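Aminotransferase class-III (Sphaerobacter thermophilus DSM 20745, PDB 6K8H) is an omega-transaminase of the class-III aminotransferase family, in the PLP-dependent clan, and forms a two-chain assembly that holds PLR in its pockets. Local coordinates at residues V121-N125 with H314-A320; A137-Y141 with E298-F303; D276-M280 with A292-S296; I284-V290 with V323-G328. All blocks are in the same frame, centred on the assembly; numbering follows the deposited sequence.

Contact 1 (V121-N125 with H314-A320); sequences VRFTN and HGGTFNA. With PLR ((5-hydroxy-4,6-dimethylpyridin-3-yl)methyl dihydrogen phosphate), chain C.
Strand 120-124, outermost within the chain in the large mixed sheet of this class-III aminotransferase, meets the PLR-binding loop 314-320, with R122 and N125 reaching H314 and N319. The R122 chain bends at chi3 (81°) and presents its guanidinium side-on to H314. NE gives its hydrogen to H314 ND1 at 2.9 Å, nearly straight at 173°. The donor lies in the imidazole plane and the acceptor in the guanidinium plane, yet the two planes stand 62° apart. NH2 of R122 adds a second bond, 3.1 Å to the backbone O of H314 on a lone pair. Two nitrogens thus fix the rotation of the arginine. The same NH2 also bonds N34 of the second subunit.

T124 CG2 lies 3.8 Å from H314 NE2. T124 OG1 instead hydrogen-bonds S126 O. Further along, the side chains of N125 and N319 cross at about a right angle. N125 ND2 makes a weak bond of 2.9 Å to N319 OD1. N319 closes a type I turn from G316, and its ND2 bonds G315 O weakly. A water joins the two backbones, giving to T124 O and accepting from A320 N. F123 CD2 meets the A320 methyl, while M325 of helix 322-334 touches both residues.

The turn delivers T317 to a PLR that is also hydrogen-bonded by G127 N and T128 N, both of the second subunit, so the site is shared between chains. T317 N reaches PLR O1P at 2.9 Å, and T317 OG1 donates to the same O1P at 2.7 Å.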
# COMPACT_ATOMS: atom_id res chain seq x y z
N VAL B 121 17.78 -1.68 0.60
CA VAL B 121 16.36 -1.72 0.27
C VAL B 121 15.54 -1.22 1.46
O VAL B 121 16.03 -1.14 2.59
CB VAL B 121 15.87 -3.13 -0.15
CG1 VAL B 121 16.75 -3.71 -1.24
CG2 VAL B 121 15.81 -4.06 1.05
N ARG B 122 14.29 -0.85 1.17
CA ARG B 122 13.22 -0.62 2.13
C ARG B 122 11.95 -1.28 1.61
O ARG B 122 11.69 -1.26 0.40
CB ARG B 122 12.96 0.88 2.35
CG ARG B 122 14.03 1.62 3.13
CD ARG B 122 13.70 3.09 3.25
NE ARG B 122 12.75 3.40 4.33
CZ ARG B 122 13.09 3.69 5.58
NH1 ARG B 122 14.37 3.69 5.94
NH2 ARG B 122 12.17 3.99 6.49
N PHE B 123 11.15 -1.83 2.52
CA PHE B 123 9.92 -2.52 2.15
C PHE B 123 8.71 -1.61 2.33
O PHE B 123 8.67 -0.77 3.25
CB PHE B 123 9.75 -3.80 2.97
CG PHE B 123 10.86 -4.78 2.76
CD1 PHE B 123 10.86 -5.61 1.64
CD2 PHE B 123 11.93 -4.84 3.64
CE1 PHE B 123 11.90 -6.50 1.42
CE2 PHE B 123 12.97 -5.73 3.42
CZ PHE B 123 12.96 -6.55 2.31
N THR B 124 7.74 -1.77 1.44
CA THR B 124 6.47 -1.06 1.47
C THR B 124 5.35 -2.10 1.43
O THR B 124 5.62 -3.30 1.48
CB THR B 124 6.36 -0.10 0.28
OG1 THR B 124 6.28 -0.88 -0.92
CG2 THR B 124 7.58 0.84 0.20
N ASN B 125 4.10 -1.65 1.30
CA ASN B 125 2.97 -2.57 1.32
C ASN B 125 2.34 -2.80 -0.05
O ASN B 125 1.32 -3.49 -0.14
CB ASN B 125 1.93 -2.07 2.32
CG ASN B 125 2.54 -1.88 3.69
OD1 ASN B 125 2.86 -2.86 4.35
ND2 ASN B 125 2.77 -0.63 4.07
N HIS B 314 9.87 7.93 5.86
CA HIS B 314 9.14 6.78 5.27
C HIS B 314 8.58 5.86 6.35
O HIS B 314 9.27 4.91 6.72
CB HIS B 314 9.97 6.04 4.22
CG HIS B 314 9.31 4.80 3.75
ND1 HIS B 314 9.97 3.61 3.61
CD2 HIS B 314 8.03 4.55 3.41
CE1 HIS B 314 9.13 2.68 3.19
NE2 HIS B 314 7.93 3.24 3.07
N GLY B 315 7.37 6.15 6.80
CA GLY B 315 6.63 5.32 7.76
C GLY B 315 5.83 4.24 7.04
O GLY B 315 5.96 4.10 5.82
N GLY B 316 5.01 3.50 7.78
CA GLY B 316 4.19 2.43 7.18
C GLY B 316 3.93 1.37 8.22
O GLY B 316 4.85 0.62 8.54
N THR B 317 2.68 1.27 8.66
CA THR B 317 2.33 0.38 9.79
C THR B 317 2.71 -1.07 9.51
O THR B 317 3.25 -1.70 10.42
CB THR B 317 0.81 0.44 10.03
OG1 THR B 317 0.47 1.77 10.41
CG2 THR B 317 0.34 -0.56 11.07
N PHE B 318 2.47 -1.53 8.28
CA PHE B 318 2.73 -2.95 7.92
C PHE B 318 4.04 -3.12 7.14
O PHE B 318 4.28 -4.23 6.67
CB PHE B 318 1.49 -3.57 7.30
CG PHE B 318 0.38 -3.70 8.31
CD1 PHE B 318 0.47 -4.62 9.33
CD2 PHE B 318 -0.70 -2.84 8.29
CE1 PHE B 318 -0.52 -4.73 10.29
CE2 PHE B 318 -1.70 -2.95 9.24
CZ PHE B 318 -1.61 -3.89 10.23
N ASN B 319 4.85 -2.07 7.04
CA ASN B 319 6.13 -2.22 6.31
C ASN B 319 6.94 -3.33 6.99
O ASN B 319 7.09 -3.28 8.21
CB ASN B 319 7.01 -0.97 6.38
CG ASN B 319 6.43 0.25 5.69
OD1 ASN B 319 5.33 0.20 5.17
ND2 ASN B 319 7.18 1.33 5.67
N ALA B 320 7.43 -4.27 6.20
CA ALA B 320 8.33 -5.32 6.68
C ALA B 320 7.69 -6.15 7.79
O ALA B 320 8.38 -6.68 8.67
CB ALA B 320 9.67 -4.74 7.14
N1 PLR C . -3.76 8.04 8.84
C2 PLR C . -3.62 7.94 10.16
C2A PLR C . -4.45 8.80 11.05
C3 PLR C . -2.71 7.03 10.71
O3 PLR C . -2.60 6.96 12.05
C4 PLR C . -1.93 6.22 9.85
C4A PLR C . -0.99 5.25 10.42
C5 PLR C . -2.11 6.35 8.47
C6 PLR C . -3.02 7.27 8.02
C5A PLR C . -1.31 5.53 7.49
O4P PLR C . -1.63 4.11 7.50
P PLR C . -0.49 3.07 7.03
O1P PLR C . 0.61 3.16 8.05
O2P PLR C . -1.13 1.73 6.99
O3P PLR C . -0.05 3.58 5.69
O HOH W 1 6.38 -4.84 3.60

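Contact 2 (A137-Y141 with E298-F303); sequences AARAY and EVMSVF
A137 and A140 of helix 127-142 face V302 and F303, and this half of the contact is close and apolar. The A137 methyl sits 3.6 Å from F303 CZ and 3.7 Å from V302 CG2. V302 spreads its two methyls along the helix: CG2 goes to A137, while CG1 lies 3.8 Å from Y141 CB at the edge of the tyrosine ring. A140 CB meets V302 CB at 4.0 Å.

The other half opens to solvent. Y141 has its CG anti to the backbone N (chi1 -178°), which swings the ring across V299 to E298. V299 CG2 makes a CH-pi contact over the ring centre, 4.1 Å from the centroid. At the rim, E298 is exposed, and its carboxylate plane stands almost square to the ring. Y141 OH points at E298 OE2, but the modelled 2.3 Å is too short to be taken literally, so the strength of this bond is doubtful.

Helix 297-300 and the short 3-10 turn after it lie against the C-terminal half of helix 127-142. L277 of strand 277-281 touches both A137 and V299, and F303 continues onto R122 of strand 120-124.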
# COMPACT_ATOMS: atom_id res chain seq x y z
N ALA B 137 12.07 9.52 -3.14
CA ALA B 137 13.49 9.48 -2.85
C ALA B 137 14.27 10.29 -3.87
O ALA B 137 15.20 11.03 -3.51
CB ALA B 137 14.00 8.03 -2.83
N ALA B 138 13.90 10.17 -5.15
CA ALA B 138 14.59 10.92 -6.20
C ALA B 138 14.39 12.42 -6.04
O ALA B 138 15.33 13.20 -6.25
CB ALA B 138 14.10 10.47 -7.58
N ARG B 139 13.18 12.84 -5.68
CA ARG B 139 12.98 14.26 -5.40
C ARG B 139 13.86 14.72 -4.24
O ARG B 139 14.46 15.80 -4.30
CB ARG B 139 11.51 14.55 -5.10
CG ARG B 139 10.56 14.44 -6.31
CD ARG B 139 9.37 15.38 -6.17
NE ARG B 139 8.21 14.97 -6.98
CZ ARG B 139 7.18 14.26 -6.51
NH1 ARG B 139 7.17 13.87 -5.24
NH2 ARG B 139 6.18 13.93 -7.30
N ALA B 140 13.93 13.93 -3.17
CA ALA B 140 14.73 14.35 -2.01
C ALA B 140 16.21 14.35 -2.32
O ALA B 140 16.96 15.16 -1.76
CB ALA B 140 14.47 13.42 -0.81
N TYR B 141 16.65 13.42 -3.16
CA TYR B 141 18.06 13.30 -3.47
C TYR B 141 18.51 14.43 -4.39
O TYR B 141 19.52 15.08 -4.14
CB TYR B 141 18.33 11.94 -4.12
CG TYR B 141 19.78 11.73 -4.42
CD1 TYR B 141 20.69 11.44 -3.41
CD2 TYR B 141 20.26 11.88 -5.71
CE1 TYR B 141 22.05 11.29 -3.69
CE2 TYR B 141 21.59 11.73 -6.00
CZ TYR B 141 22.49 11.43 -4.99
OH TYR B 141 23.82 11.28 -5.31
N GLU B 298 24.03 5.49 -2.01
CA GLU B 298 24.08 6.93 -2.23
C GLU B 298 22.68 7.54 -2.29
O GLU B 298 22.39 8.53 -1.61
CB GLU B 298 24.88 7.24 -3.50
CG GLU B 298 24.72 8.65 -4.05
CD GLU B 298 25.49 9.72 -3.26
OE1 GLU B 298 26.23 9.36 -2.31
OE2 GLU B 298 25.35 10.92 -3.59
N VAL B 299 21.80 6.97 -3.12
CA VAL B 299 20.47 7.56 -3.24
C VAL B 299 19.58 7.14 -2.08
O VAL B 299 18.84 7.96 -1.52
CB VAL B 299 19.84 7.18 -4.60
CG1 VAL B 299 18.44 7.77 -4.71
CG2 VAL B 299 20.72 7.63 -5.76
N MET B 300 19.66 5.88 -1.66
CA MET B 300 18.82 5.42 -0.57
C MET B 300 19.13 6.15 0.74
O MET B 300 18.31 6.09 1.66
CB MET B 300 18.97 3.91 -0.39
CG MET B 300 18.44 3.09 -1.57
SD MET B 300 16.65 3.13 -1.63
CE MET B 300 16.30 2.22 -0.12
N SER B 301 20.26 6.86 0.83
CA SER B 301 20.59 7.59 2.06
C SER B 301 19.57 8.67 2.41
O SER B 301 19.55 9.13 3.56
CB SER B 301 21.98 8.20 1.96
OG SER B 301 21.99 9.20 0.96
N VAL B 302 18.72 9.10 1.47
CA VAL B 302 17.67 10.06 1.81
C VAL B 302 16.73 9.50 2.88
O VAL B 302 16.02 10.27 3.54
CB VAL B 302 16.87 10.49 0.55
CG1 VAL B 302 17.82 11.06 -0.49
CG2 VAL B 302 16.07 9.32 -0.03
N PHE B 303 16.69 8.18 3.04
CA PHE B 303 15.84 7.52 4.03
C PHE B 303 16.52 7.29 5.38
O PHE B 303 15.84 6.93 6.35
CB PHE B 303 15.38 6.17 3.50
CG PHE B 303 14.49 6.24 2.31
CD1 PHE B 303 13.24 6.83 2.39
CD2 PHE B 303 14.89 5.69 1.10
CE1 PHE B 303 12.41 6.88 1.29
CE2 PHE B 303 14.06 5.73 -0.00
CZ PHE B 303 12.82 6.32 0.09

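Contact 3 (D276-M280 with A292-S296); sequences DLTAM and AVGGS
T278 and G294 form a hydrogen-bonded antiparallel pair: T278 N reaches G294 O at 2.8 Å, and G294 N returns to T278 O at 3.0 Å. M280 and A292 repeat the pattern. M280 N bonds A292 O at 2.8 Å, but A292 N meets M280 O from well above the carbonyl plane. The non-hydrogen-bonded pairs alternate with them: A279 with V293 lies between, and L277 with G295 follows T278-G294 toward S296. Here CA-H groups approach carbonyls. V293 CA, for instance, is 3.3 Å from T278 O. S296 N extends the pairing past the last bridge with a longer bond, 3.3 Å, to D276 O.

Side chains add less. The M280 chain is bent at chi3 (-89°), which folds its terminal methyl back over the partner strand. CE then rests 3.9 Å from G294 N and close to the A292 methyl. On the face of L277, A279 and V293, L277 CD2 lies 4.2 Å from G295 CA.

Segments 277-280 and 292-295 run 158° apart in direction and belong to the beta hairpin 277-281 and 291-295 of the seven-stranded sheet. The loop joining them carries K282 of the PLR pocket. L277, A279 and V293 turn to the face packed by helix 127-142.

Further out, the hairpin end is held by polar groups. One water links D276 OD1 to S296 OG. D276 OD2 forms a salt bridge with R242 and accepts from L252 N. S296 OG caps the next helix at V299 N. On the M280 face, T278 OG1 is hydrogen-bonded to Q268 NE2.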
# COMPACT_ATOMS: atom_id res chain seq x y z
N ASP B 276 19.55 3.52 -10.82
CA ASP B 276 19.86 4.09 -9.52
C ASP B 276 18.92 3.54 -8.46
O ASP B 276 19.35 3.27 -7.32
CB ASP B 276 19.79 5.61 -9.60
CG ASP B 276 20.74 6.17 -10.65
OD1 ASP B 276 21.97 5.97 -10.50
OD2 ASP B 276 20.26 6.78 -11.63
N LEU B 277 17.65 3.36 -8.81
CA LEU B 277 16.66 2.75 -7.94
C LEU B 277 15.87 1.72 -8.73
O LEU B 277 15.75 1.79 -9.95
CB LEU B 277 15.67 3.77 -7.35
CG LEU B 277 16.24 4.85 -6.42
CD1 LEU B 277 15.15 5.83 -6.03
CD2 LEU B 277 16.90 4.26 -5.18
N THR B 278 15.31 0.77 -7.99
CA THR B 278 14.39 -0.23 -8.51
C THR B 278 13.19 -0.34 -7.57
O THR B 278 13.36 -0.43 -6.35
CB THR B 278 15.06 -1.60 -8.64
OG1 THR B 278 16.24 -1.49 -9.45
CG2 THR B 278 14.12 -2.58 -9.33
N ALA B 279 11.99 -0.29 -8.15
CA ALA B 279 10.75 -0.61 -7.47
C ALA B 279 10.40 -2.07 -7.75
O ALA B 279 10.57 -2.56 -8.87
CB ALA B 279 9.61 0.30 -7.92
N MET B 280 9.95 -2.77 -6.70
CA MET B 280 9.65 -4.20 -6.76
C MET B 280 8.39 -4.46 -5.96
O MET B 280 7.96 -3.63 -5.15
CB MET B 280 10.81 -5.04 -6.19
CG MET B 280 12.16 -4.78 -6.84
SD MET B 280 13.55 -5.28 -5.80
CE MET B 280 13.82 -3.77 -4.85
N ALA B 292 8.84 -2.94 -2.52
CA ALA B 292 10.18 -2.62 -2.04
C ALA B 292 10.80 -1.62 -2.99
O ALA B 292 10.57 -1.68 -4.19
CB ALA B 292 11.07 -3.87 -1.93
N VAL B 293 11.59 -0.72 -2.44
CA VAL B 293 12.39 0.20 -3.23
C VAL B 293 13.83 0.01 -2.79
O VAL B 293 14.11 -0.06 -1.59
CB VAL B 293 11.92 1.66 -3.04
CG1 VAL B 293 11.72 1.98 -1.57
CG2 VAL B 293 12.89 2.62 -3.66
N GLY B 294 14.73 -0.16 -3.75
CA GLY B 294 16.12 -0.35 -3.38
C GLY B 294 17.03 0.22 -4.44
O GLY B 294 16.61 0.56 -5.55
N GLY B 295 18.31 0.32 -4.08
CA GLY B 295 19.29 0.80 -5.03
C GLY B 295 20.60 1.14 -4.36
O GLY B 295 20.98 0.52 -3.35
N SER B 296 21.32 2.09 -4.96
CA SER B 296 22.59 2.54 -4.41
C SER B 296 22.40 3.10 -3.01
O SER B 296 21.38 3.75 -2.71
CB SER B 296 23.23 3.56 -5.32
OG SER B 296 22.48 4.77 -5.37
O HOH W 2 22.98 6.27 -7.94
O HOH W 3 18.23 -0.32 -8.30

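Contact 4 (I284-V290 with V323-G328); sequences IGGGFPV and VTMVAG
F288 sets its CG anti to its own carbonyl carbon (chi1 -69°), and V323 sets CG1 anti to its backbone N (chi1 173°), which brings that methyl over the phenyl face. The phenylalanine ends a type I' turn, G285 to F288, in the glycine-rich loop before strand 291-295, and the turn lies against helix 322-334. V323 CG1 is 4.0 Å from the ring centroid in a CH-pi contact, offset toward the rim. The A327 methyl comes obliquely to F288 CD1 at 3.5 Å. G285 O lies in the ring plane at its edge. V323 also packs on F288 of the second subunit.

T324 splits its branches. CG2 touches V290 CB at 3.5 Å. OG1 is 3.1 Å from P289 O, a tentative bond because the hydroxyl can also give its proton elsewhere.

Glycines let the two backbones come together, and the CA atoms of G285 and G328 are 4.0 Å apart. G286, at positive phi, sets its CA 3.6 Å from A327 O. I284 O is buried without a hydrogen-bond partner in the model; its neighbour is G328 CA, in a CA-H...O contact of 3.1 Å.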
# COMPACT_ATOMS: atom_id res chain seq x y z
N ILE B 284 7.96 -10.96 -4.56
CA ILE B 284 8.90 -10.89 -3.45
C ILE B 284 8.16 -11.00 -2.13
O ILE B 284 8.80 -11.00 -1.07
CB ILE B 284 9.75 -9.61 -3.50
CG1 ILE B 284 8.88 -8.35 -3.40
CG2 ILE B 284 10.59 -9.55 -4.74
CD1 ILE B 284 9.65 -7.12 -2.93
N GLY B 285 6.83 -11.09 -2.16
CA GLY B 285 6.08 -11.25 -0.92
C GLY B 285 5.48 -12.62 -0.68
O GLY B 285 4.73 -12.78 0.30
N GLY B 286 5.75 -13.61 -1.53
CA GLY B 286 5.20 -14.94 -1.35
C GLY B 286 3.69 -15.05 -1.44
O GLY B 286 3.12 -16.02 -0.93
N GLY B 287 3.02 -14.06 -2.03
CA GLY B 287 1.57 -14.01 -2.07
C GLY B 287 0.95 -13.04 -1.09
O GLY B 287 -0.27 -12.89 -1.07
N PHE B 288 1.75 -12.35 -0.29
CA PHE B 288 1.24 -11.42 0.70
C PHE B 288 1.55 -10.00 0.27
O PHE B 288 2.44 -9.78 -0.55
CB PHE B 288 1.87 -11.75 2.06
CG PHE B 288 1.39 -13.05 2.64
CD1 PHE B 288 1.95 -14.26 2.24
CD2 PHE B 288 0.34 -13.08 3.55
CE1 PHE B 288 1.48 -15.47 2.75
CE2 PHE B 288 -0.12 -14.29 4.07
CZ PHE B 288 0.45 -15.48 3.67
N PRO B 289 0.79 -9.01 0.77
CA PRO B 289 0.98 -7.63 0.29
C PRO B 289 2.40 -7.15 0.55
O PRO B 289 2.96 -7.36 1.62
CB PRO B 289 -0.06 -6.83 1.09
CG PRO B 289 -1.08 -7.84 1.53
CD PRO B 289 -0.29 -9.10 1.77
N VAL B 290 2.99 -6.51 -0.46
CA VAL B 290 4.42 -6.21 -0.41
C VAL B 290 4.80 -5.22 -1.50
O VAL B 290 4.18 -5.17 -2.57
CB VAL B 290 5.24 -7.49 -0.57
CG1 VAL B 290 5.07 -8.04 -1.97
CG2 VAL B 290 6.72 -7.26 -0.22
N VAL B 323 5.09 -11.62 8.54
CA VAL B 323 4.46 -12.60 7.67
C VAL B 323 4.92 -12.40 6.23
O VAL B 323 5.38 -13.34 5.58
CB VAL B 323 2.93 -12.53 7.80
CG1 VAL B 323 2.30 -13.44 6.76
CG2 VAL B 323 2.53 -12.97 9.20
N THR B 324 4.80 -11.17 5.71
CA THR B 324 5.27 -10.90 4.36
C THR B 324 6.76 -11.19 4.21
O THR B 324 7.19 -11.73 3.19
CB THR B 324 4.98 -9.44 3.99
OG1 THR B 324 3.58 -9.20 4.05
CG2 THR B 324 5.51 -9.12 2.56
N MET B 325 7.56 -10.87 5.23
CA MET B 325 9.00 -11.08 5.12
C MET B 325 9.34 -12.56 5.05
O MET B 325 10.18 -12.97 4.24
CB MET B 325 9.72 -10.42 6.30
CG MET B 325 9.58 -8.90 6.33
SD MET B 325 10.35 -8.03 4.93
CE MET B 325 8.96 -7.90 3.78
N VAL B 326 8.68 -13.38 5.88
CA VAL B 326 8.93 -14.81 5.89
C VAL B 326 8.41 -15.48 4.62
O VAL B 326 9.10 -16.31 4.01
CB VAL B 326 8.31 -15.41 7.17
CG1 VAL B 326 8.13 -16.88 7.04
CG2 VAL B 326 9.20 -15.06 8.39
N ALA B 327 7.21 -15.11 4.18
CA ALA B 327 6.67 -15.68 2.95
C ALA B 327 7.52 -15.29 1.74
O ALA B 327 7.77 -16.11 0.85
CB ALA B 327 5.22 -15.25 2.76
N GLY B 328 7.99 -14.04 1.71
CA GLY B 328 8.87 -13.61 0.63
C GLY B 328 10.21 -14.31 0.66
O GLY B 328 10.73 -14.71 -0.39

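Overall arrangement
Contacts 1, 3 and 4 are buried, while contact 2 runs from the core out to solvent. Contacts 1 and 3 share the large sheet: strands 120-124 and 291-295 are neighbours, and R122 N probably bonds V293 O. Contact 2 flanks that sheet, with M300 packing on L277 and V293. Contact 4 adjoins contact 1 through helix 322-334 and where P289 packs on N125. Contact 3 meets contact 4 through A292 and I284. Chemistry follows place. Contact 3 is backbone pairing within one chain. Contact 1 is largely polar and lies at the subunit boundary beside PLR. Contacts 2 and 4 rely on methyls against rings, and both also touch the second subunit.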